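Local structure of pyridoxal phosphate homeostasis protein (Bifidobacterium adolescentis ATCC 15703, 3CPG) at residues H209-I214 and M250-A255; A38-A43 and G48-L53; L227-G232 and R238-S243. The protein probably binds pyridoxal 5'-phosphate and takes part in keeping the cellular supply of this cofactor in balance. All coordinates share one frame; numbering follows the deposited sequence.

Contact 1. Residues H209-I214 and M250-A255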
# COMPACT_ATOMS: atom_id res chain seq x y z
N HIS A 209 15.01 -7.57 14.99
CA HIS A 209 14.65 -6.92 16.25
C HIS A 209 15.58 -5.75 16.55
O HIS A 209 15.50 -5.14 17.61
CB HIS A 209 14.69 -7.93 17.40
CG HIS A 209 13.61 -8.96 17.32
ND1 HIS A 209 13.54 -9.90 16.31
CD2 HIS A 209 12.54 -9.19 18.12
CE1 HIS A 209 12.47 -10.66 16.49
NE2 HIS A 209 11.85 -10.25 17.58
N ASP A 210 16.47 -5.44 15.61
CA ASP A 210 17.41 -4.34 15.78
C ASP A 210 16.78 -3.05 15.25
O ASP A 210 16.66 -2.86 14.04
CB ASP A 210 18.70 -4.61 15.01
CG ASP A 210 19.81 -3.65 15.37
OD1 ASP A 210 19.50 -2.48 15.66
OD2 ASP A 210 20.98 -4.07 15.37
N GLU A 211 16.37 -2.17 16.16
CA GLU A 211 15.74 -0.92 15.78
C GLU A 211 16.64 0.01 14.96
O GLU A 211 16.14 0.83 14.20
CB GLU A 211 15.22 -0.19 17.01
CG GLU A 211 13.86 -0.70 17.48
CD GLU A 211 13.35 0.04 18.70
OE1 GLU A 211 13.48 1.28 18.75
OE2 GLU A 211 12.81 -0.62 19.61
N THR A 212 17.96 -0.10 15.12
CA THR A 212 18.84 0.76 14.34
C THR A 212 18.81 0.35 12.87
O THR A 212 18.95 1.18 11.97
CB THR A 212 20.30 0.73 14.86
OG1 THR A 212 20.84 -0.59 14.73
CG2 THR A 212 20.35 1.15 16.32
N VAL A 213 18.63 -0.95 12.63
CA VAL A 213 18.57 -1.47 11.27
C VAL A 213 17.23 -1.08 10.64
O VAL A 213 17.16 -0.67 9.48
CB VAL A 213 18.68 -3.01 11.26
CG1 VAL A 213 18.46 -3.55 9.85
CG2 VAL A 213 20.06 -3.43 11.77
N ILE A 214 16.17 -1.21 11.42
CA ILE A 214 14.83 -0.86 10.96
C ILE A 214 14.75 0.62 10.62
O ILE A 214 14.29 1.01 9.54
CB ILE A 214 13.79 -1.21 12.05
CG1 ILE A 214 13.77 -2.73 12.25
CG2 ILE A 214 12.42 -0.67 11.67
CD1 ILE A 214 12.84 -3.21 13.35
N MSE A 250 5.32 -0.04 13.14
CA MSE A 250 4.71 1.19 12.64
C MSE A 250 5.13 2.46 13.39
O MSE A 250 5.23 3.54 12.78
CB MSE A 250 3.17 1.08 12.63
CG MSE A 250 2.51 0.97 13.98
SE MSE A 250 0.57 1.04 13.82
CE MSE A 250 0.24 -0.83 13.58
N GLU A 251 5.39 2.36 14.69
CA GLU A 251 5.83 3.53 15.45
C GLU A 251 7.13 4.08 14.86
O GLU A 251 7.28 5.28 14.67
CB GLU A 251 6.04 3.17 16.93
CG GLU A 251 4.79 3.13 17.80
CD GLU A 251 3.86 1.99 17.46
OE1 GLU A 251 4.33 0.96 16.92
OE2 GLU A 251 2.65 2.11 17.76
N LEU A 252 8.08 3.18 14.58
CA LEU A 252 9.36 3.59 14.02
C LEU A 252 9.19 4.15 12.60
O LEU A 252 9.83 5.13 12.23
CB LEU A 252 10.32 2.39 13.99
CG LEU A 252 10.70 1.79 15.34
CD1 LEU A 252 11.46 0.49 15.12
CD2 LEU A 252 11.55 2.78 16.13
N ALA A 253 8.32 3.52 11.82
CA ALA A 253 8.08 3.97 10.46
C ALA A 253 7.53 5.39 10.48
O ALA A 253 7.95 6.25 9.71
CB ALA A 253 7.09 3.04 9.77
N ILE A 254 6.58 5.63 11.37
CA ILE A 254 5.98 6.95 11.46
C ILE A 254 7.00 7.99 11.94
O ILE A 254 7.00 9.13 11.48
CB ILE A 254 4.74 6.92 12.37
CG1 ILE A 254 3.66 6.05 11.71
CG2 ILE A 254 4.21 8.32 12.61
CD1 ILE A 254 2.44 5.78 12.55
N ALA A 255 7.89 7.59 12.84
CA ALA A 255 8.93 8.50 13.32
C ALA A 255 9.84 8.88 12.16
O ALA A 255 10.40 9.98 12.14
CB ALA A 255 9.75 7.83 14.43
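Leu252 reaches from helix 250-255 to the first turn of helix 211-231, where its two methyls divide the work against Glu211 and Ile214. With CG anti to its own carbonyl carbon (chi1 -63°) and the outer part of the chain extended, the leucine fork is carried well out from its helix. Leu252 CD1 is the branch that bridges: it lies 3.6 Å from Glu211 CG and 3.8 Å from Ile214 CG2. Leu252 CD2 instead comes 3.6 Å from Glu211 OE1, so the glutamate offers its aliphatic stem to one methyl and a carboxylate oxygen to the other. Both partners cross the leucine at about a right angle, and no hydrogen bond links the segments.

The protein is a TIM barrel of the alanine racemase N-terminal family, and this contact joins two of the helices outside the parallel strands: helix 211-231 follows strand 196-202, while the short helix 250-255 lies between strands 241-243 and 260-263. Leu252 also touches Arg215, one turn beyond Glu211, and Ala253 rests on Phe218.

Asp210 is the N-cap of the longer helix. Its OD1 accepts from Thr212 N at 2.9 Å, on the anti side of the carboxylate and 20° out of its plane, and a weak bond of 3.5 Å joins Val213 N to the same Asp210 OD1.

Contact 2. Residues A38-A43 and G48-L53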
# COMPACT_ATOMS: atom_id res chain seq x y z
N ALA A 38 -0.96 8.42 18.32
CA ALA A 38 0.06 8.54 19.35
C ALA A 38 1.46 8.65 18.73
O ALA A 38 2.31 9.39 19.22
CB ALA A 38 0.00 7.34 20.31
N ALA A 39 1.68 7.90 17.65
CA ALA A 39 2.97 7.91 16.97
C ALA A 39 3.22 9.26 16.31
O ALA A 39 4.34 9.76 16.32
CB ALA A 39 3.03 6.80 15.94
N GLU A 40 2.19 9.83 15.70
CA GLU A 40 2.33 11.12 15.05
C GLU A 40 2.68 12.18 16.09
O GLU A 40 3.55 13.02 15.88
CB GLU A 40 1.03 11.51 14.34
CG GLU A 40 0.60 10.53 13.25
CD GLU A 40 -0.72 10.90 12.61
OE1 GLU A 40 -1.67 11.21 13.36
OE2 GLU A 40 -0.82 10.88 11.36
N GLU A 41 2.00 12.12 17.23
CA GLU A 41 2.22 13.05 18.33
C GLU A 41 3.67 12.98 18.82
O GLU A 41 4.33 14.00 19.01
CB GLU A 41 1.27 12.73 19.49
CG GLU A 41 1.46 13.56 20.76
CD GLU A 41 0.97 14.99 20.61
OE1 GLU A 41 0.42 15.34 19.55
OE2 GLU A 41 1.14 15.78 21.57
N GLN A 42 4.16 11.76 19.02
CA GLN A 42 5.52 11.55 19.50
C GLN A 42 6.56 12.07 18.50
O GLN A 42 7.60 12.60 18.90
CB GLN A 42 5.76 10.06 19.76
CG GLN A 42 7.14 9.71 20.29
CD GLN A 42 7.44 10.37 21.62
OE1 GLN A 42 6.67 10.26 22.57
NE2 GLN A 42 8.57 11.06 21.70
N ALA A 43 6.27 11.93 17.21
CA ALA A 43 7.17 12.37 16.16
C ALA A 43 6.94 13.83 15.79
O ALA A 43 7.59 14.36 14.89
CB ALA A 43 7.01 11.49 14.92
N GLY A 48 -3.27 13.18 10.78
CA GLY A 48 -3.70 12.92 9.42
C GLY A 48 -2.55 12.77 8.43
O GLY A 48 -2.77 12.50 7.25
N SER A 49 -1.32 12.94 8.92
CA SER A 49 -0.14 12.81 8.08
C SER A 49 0.05 11.37 7.63
O SER A 49 0.60 11.11 6.56
CB SER A 49 1.11 13.26 8.83
OG SER A 49 1.07 14.65 9.12
N VAL A 50 -0.42 10.43 8.45
CA VAL A 50 -0.27 9.01 8.15
C VAL A 50 -1.62 8.36 7.85
O VAL A 50 -2.57 8.52 8.60
CB VAL A 50 0.35 8.25 9.35
CG1 VAL A 50 0.56 6.78 9.00
CG2 VAL A 50 1.67 8.90 9.74
N ARG A 51 -1.69 7.62 6.74
CA ARG A 51 -2.92 6.94 6.38
C ARG A 51 -2.79 5.46 6.70
O ARG A 51 -1.71 4.87 6.55
CB ARG A 51 -3.25 7.12 4.90
CG ARG A 51 -3.80 8.49 4.54
CD ARG A 51 -4.47 8.49 3.18
NE ARG A 51 -3.53 8.27 2.09
CZ ARG A 51 -3.88 8.06 0.82
NH1 ARG A 51 -5.16 8.03 0.48
NH2 ARG A 51 -2.94 7.88 -0.10
N LEU A 52 -3.89 4.86 7.14
CA LEU A 52 -3.90 3.45 7.48
C LEU A 52 -4.41 2.60 6.32
O LEU A 52 -5.50 2.83 5.80
CB LEU A 52 -4.80 3.21 8.70
CG LEU A 52 -5.18 1.76 9.02
CD1 LEU A 52 -3.93 0.93 9.35
CD2 LEU A 52 -6.15 1.75 10.18
N LEU A 53 -3.59 1.64 5.91
CA LEU A 53 -3.97 0.71 4.86
C LEU A 53 -4.12 -0.63 5.56
O LEU A 53 -3.20 -1.10 6.23
CB LEU A 53 -2.88 0.58 3.78
CG LEU A 53 -3.05 -0.53 2.72
CD1 LEU A 53 -2.15 -0.24 1.55
CD2 LEU A 53 -2.70 -1.90 3.27
O HOH W 1 -3.57 9.84 10.73
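Glu40 stretches from the last turn of its helix to the backbone just ahead of strand 51-55, and there Val50 N donates to Glu40 OE2 at 3.0 Å. The amide meets OE2 nearly along the C-O axis, with an N-H...O angle of 148°. CG stands anti to the carbonyl carbon of Glu40 (chi1 -61°) and the next torsion is extended, which sends the carboxylate straight out from the helix. On the way the two side chains cross obliquely, Glu40 CG lying 4.0 Å from Val50 CG2. Ser49 N is also close to Glu40 OE2, at 3.2 Å. A water donates to Glu40 OE2 at 3.0 Å and to Val50 O at 2.7 Å, so the carboxylate is tied, directly and through this water, to both polar atoms of the Val50 backbone. Replacing Glu40 by alanine removes that acceptor, which would probably leave the Val50 amide without its mate, the water with one hold fewer and the backbone ahead of the strand freer to shift. Val50 itself is wedged among Ile36 of helix 19-42, Val261 of strand 260-263 and Ile254 of helix 250-255, where helix 19-42 packs against strand 51-55 and its neighbour 260-263.

Contact 3. Residues L227-G232 and R238-S243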
# COMPACT_ATOMS: atom_id res chain seq x y z
N LEU A 227 14.88 12.87 -2.78
CA LEU A 227 15.74 13.12 -3.93
C LEU A 227 14.97 12.99 -5.24
O LEU A 227 15.14 13.79 -6.16
CB LEU A 227 16.94 12.16 -3.92
CG LEU A 227 18.00 12.43 -2.84
CD1 LEU A 227 19.11 11.39 -2.90
CD2 LEU A 227 18.57 13.82 -3.05
N ILE A 228 14.10 11.99 -5.33
CA ILE A 228 13.31 11.80 -6.55
C ILE A 228 12.43 13.03 -6.81
O ILE A 228 12.33 13.51 -7.94
CB ILE A 228 12.42 10.55 -6.46
CG1 ILE A 228 13.29 9.30 -6.33
CG2 ILE A 228 11.53 10.46 -7.70
CD1 ILE A 228 12.51 8.04 -5.97
N LEU A 229 11.78 13.52 -5.77
CA LEU A 229 10.92 14.70 -5.90
C LEU A 229 11.75 15.91 -6.31
O LEU A 229 11.33 16.73 -7.13
CB LEU A 229 10.21 15.00 -4.59
CG LEU A 229 8.97 14.17 -4.25
CD1 LEU A 229 8.42 14.62 -2.91
CD2 LEU A 229 7.93 14.35 -5.34
N ALA A 230 12.94 16.02 -5.73
CA ALA A 230 13.82 17.14 -6.02
C ALA A 230 14.37 17.14 -7.44
O ALA A 230 14.68 18.19 -7.99
CB ALA A 230 14.97 17.16 -5.01
N SER A 231 14.48 15.96 -8.04
CA SER A 231 15.03 15.84 -9.39
C SER A 231 14.25 16.62 -10.44
O SER A 231 14.84 17.15 -11.39
CB SER A 231 15.11 14.36 -9.81
OG SER A 231 13.84 13.88 -10.22
N GLY A 232 12.94 16.68 -10.27
CA GLY A 232 12.11 17.41 -11.21
C GLY A 232 12.09 16.77 -12.59
O GLY A 232 11.72 17.42 -13.57
N ARG A 238 4.92 13.51 -8.44
CA ARG A 238 3.91 12.93 -7.56
C ARG A 238 4.44 11.78 -6.72
O ARG A 238 3.68 11.06 -6.09
CB ARG A 238 2.69 12.48 -8.37
CG ARG A 238 1.84 13.64 -8.88
CD ARG A 238 0.54 13.15 -9.49
NE ARG A 238 -0.38 14.24 -9.80
CZ ARG A 238 -0.16 15.19 -10.69
NH1 ARG A 238 0.98 15.20 -11.39
NH2 ARG A 238 -1.06 16.14 -10.91
N CYS A 239 5.76 11.60 -6.73
CA CYS A 239 6.40 10.54 -5.96
C CYS A 239 6.48 11.05 -4.52
O CYS A 239 7.55 11.42 -4.04
CB CYS A 239 7.80 10.28 -6.52
SG CYS A 239 8.67 8.88 -5.76
N ARG A 240 5.34 11.04 -3.83
CA ARG A 240 5.29 11.57 -2.47
C ARG A 240 5.04 10.58 -1.33
O ARG A 240 5.40 10.86 -0.19
CB ARG A 240 4.23 12.66 -2.40
CG ARG A 240 4.55 13.89 -3.23
CD ARG A 240 3.35 14.83 -3.30
NE ARG A 240 3.69 16.08 -3.98
CZ ARG A 240 4.52 16.99 -3.50
NH1 ARG A 240 5.11 16.80 -2.32
NH2 ARG A 240 4.76 18.10 -4.18
N GLU A 241 4.43 9.45 -1.62
CA GLU A 241 4.13 8.50 -0.56
C GLU A 241 5.31 7.65 -0.10
O GLU A 241 6.24 7.38 -0.86
CB GLU A 241 3.00 7.55 -0.99
CG GLU A 241 1.76 8.23 -1.53
CD GLU A 241 0.81 8.71 -0.45
OE1 GLU A 241 1.17 8.67 0.75
OE2 GLU A 241 -0.31 9.14 -0.81
N LEU A 242 5.24 7.25 1.16
CA LEU A 242 6.22 6.37 1.76
C LEU A 242 5.38 5.30 2.44
O LEU A 242 4.84 5.52 3.53
CB LEU A 242 7.09 7.09 2.79
CG LEU A 242 8.15 8.03 2.19
CD1 LEU A 242 8.86 8.77 3.32
CD2 LEU A 242 9.14 7.22 1.36
N SER A 243 5.23 4.16 1.78
CA SER A 243 4.45 3.06 2.32
C SER A 243 5.42 2.19 3.09
O SER A 243 6.16 1.40 2.50
CB SER A 243 3.80 2.27 1.19
OG SER A 243 3.01 1.20 1.69
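Ile228, which packs on Cys239, has its carbonyl O taken by the hydroxyl of Ser231, with Ser231 OG donating to Ile228 O at 2.8 Å. The hydroxyl comes in tilted 21° from the carbonyl plane, and its oxygen is held a second time by Glu233 N just past the helix end. This is the second half of a beta-alpha-beta unit of the TIM barrel: the chain leaves strand 196-202, runs along helix 211-231 and returns to strand 241-243, parallel to the first. Gly232, with positive phi, is the residue at which the chain first departs from helical geometry.

On the returning side Cys239 is the centre of an inverse gamma turn, closed by a weak bond from Arg240 N to Arg238 O. Its thiol, anti to the backbone N (chi1 -175°), faces the helix, where Cys239 SG lies 3.8 Å from Ile228 CG2 and 3.9 Å from Ile228 CD1. The isoleucine thus meets the sulfur with both a branch methyl and its chain end. From strand 196-202, Leu201 backs Ile228 and Leu198 backs Cys239, so the pair lies between the helix and the sheet.

The gamma turn directs the carbonyl of Cys239 at a hydrocarbon. Cys239 O is 3.1 Å from Leu229 CG and 3.2 Å from Leu229 CD2, a tight approach, and this buried oxygen has no hydrogen-bond partner in the model. Leu229 CD2 lies beside Cys239 CB as well. The side chain of Arg240 crosses the leucine at about a right angle: both methyls of Leu229 reach Arg240 CG, at 4.0 Å, and Leu229 CD1 is as far from Arg240 NH1, oblique to the guanidinium group.

How the contacts relate
From the N terminus, helix 19-42 comes first, and contact 2 closes the short loop that leads from it into strand 51-55. Much later helix 211-231 opens contact 1 with its first turn and contact 3 with its last. Contact 3 closes at once, across the short connection to strand 241-243; contact 1 waits for helix 250-255 and so encloses contact 3. Contact 2 stands in series before both. In space, contacts 1 and 2 adjoin, Ile254 CD1 lying 3.6 Å from Ala39 CB. A salt bridge between Arg51 NH2 and Glu241 OE2 (3.0 Å) joins contacts 2 and 3 across the barrel sheet, while contacts 1 and 3 use opposite ends of helix 211-231 and do not touch.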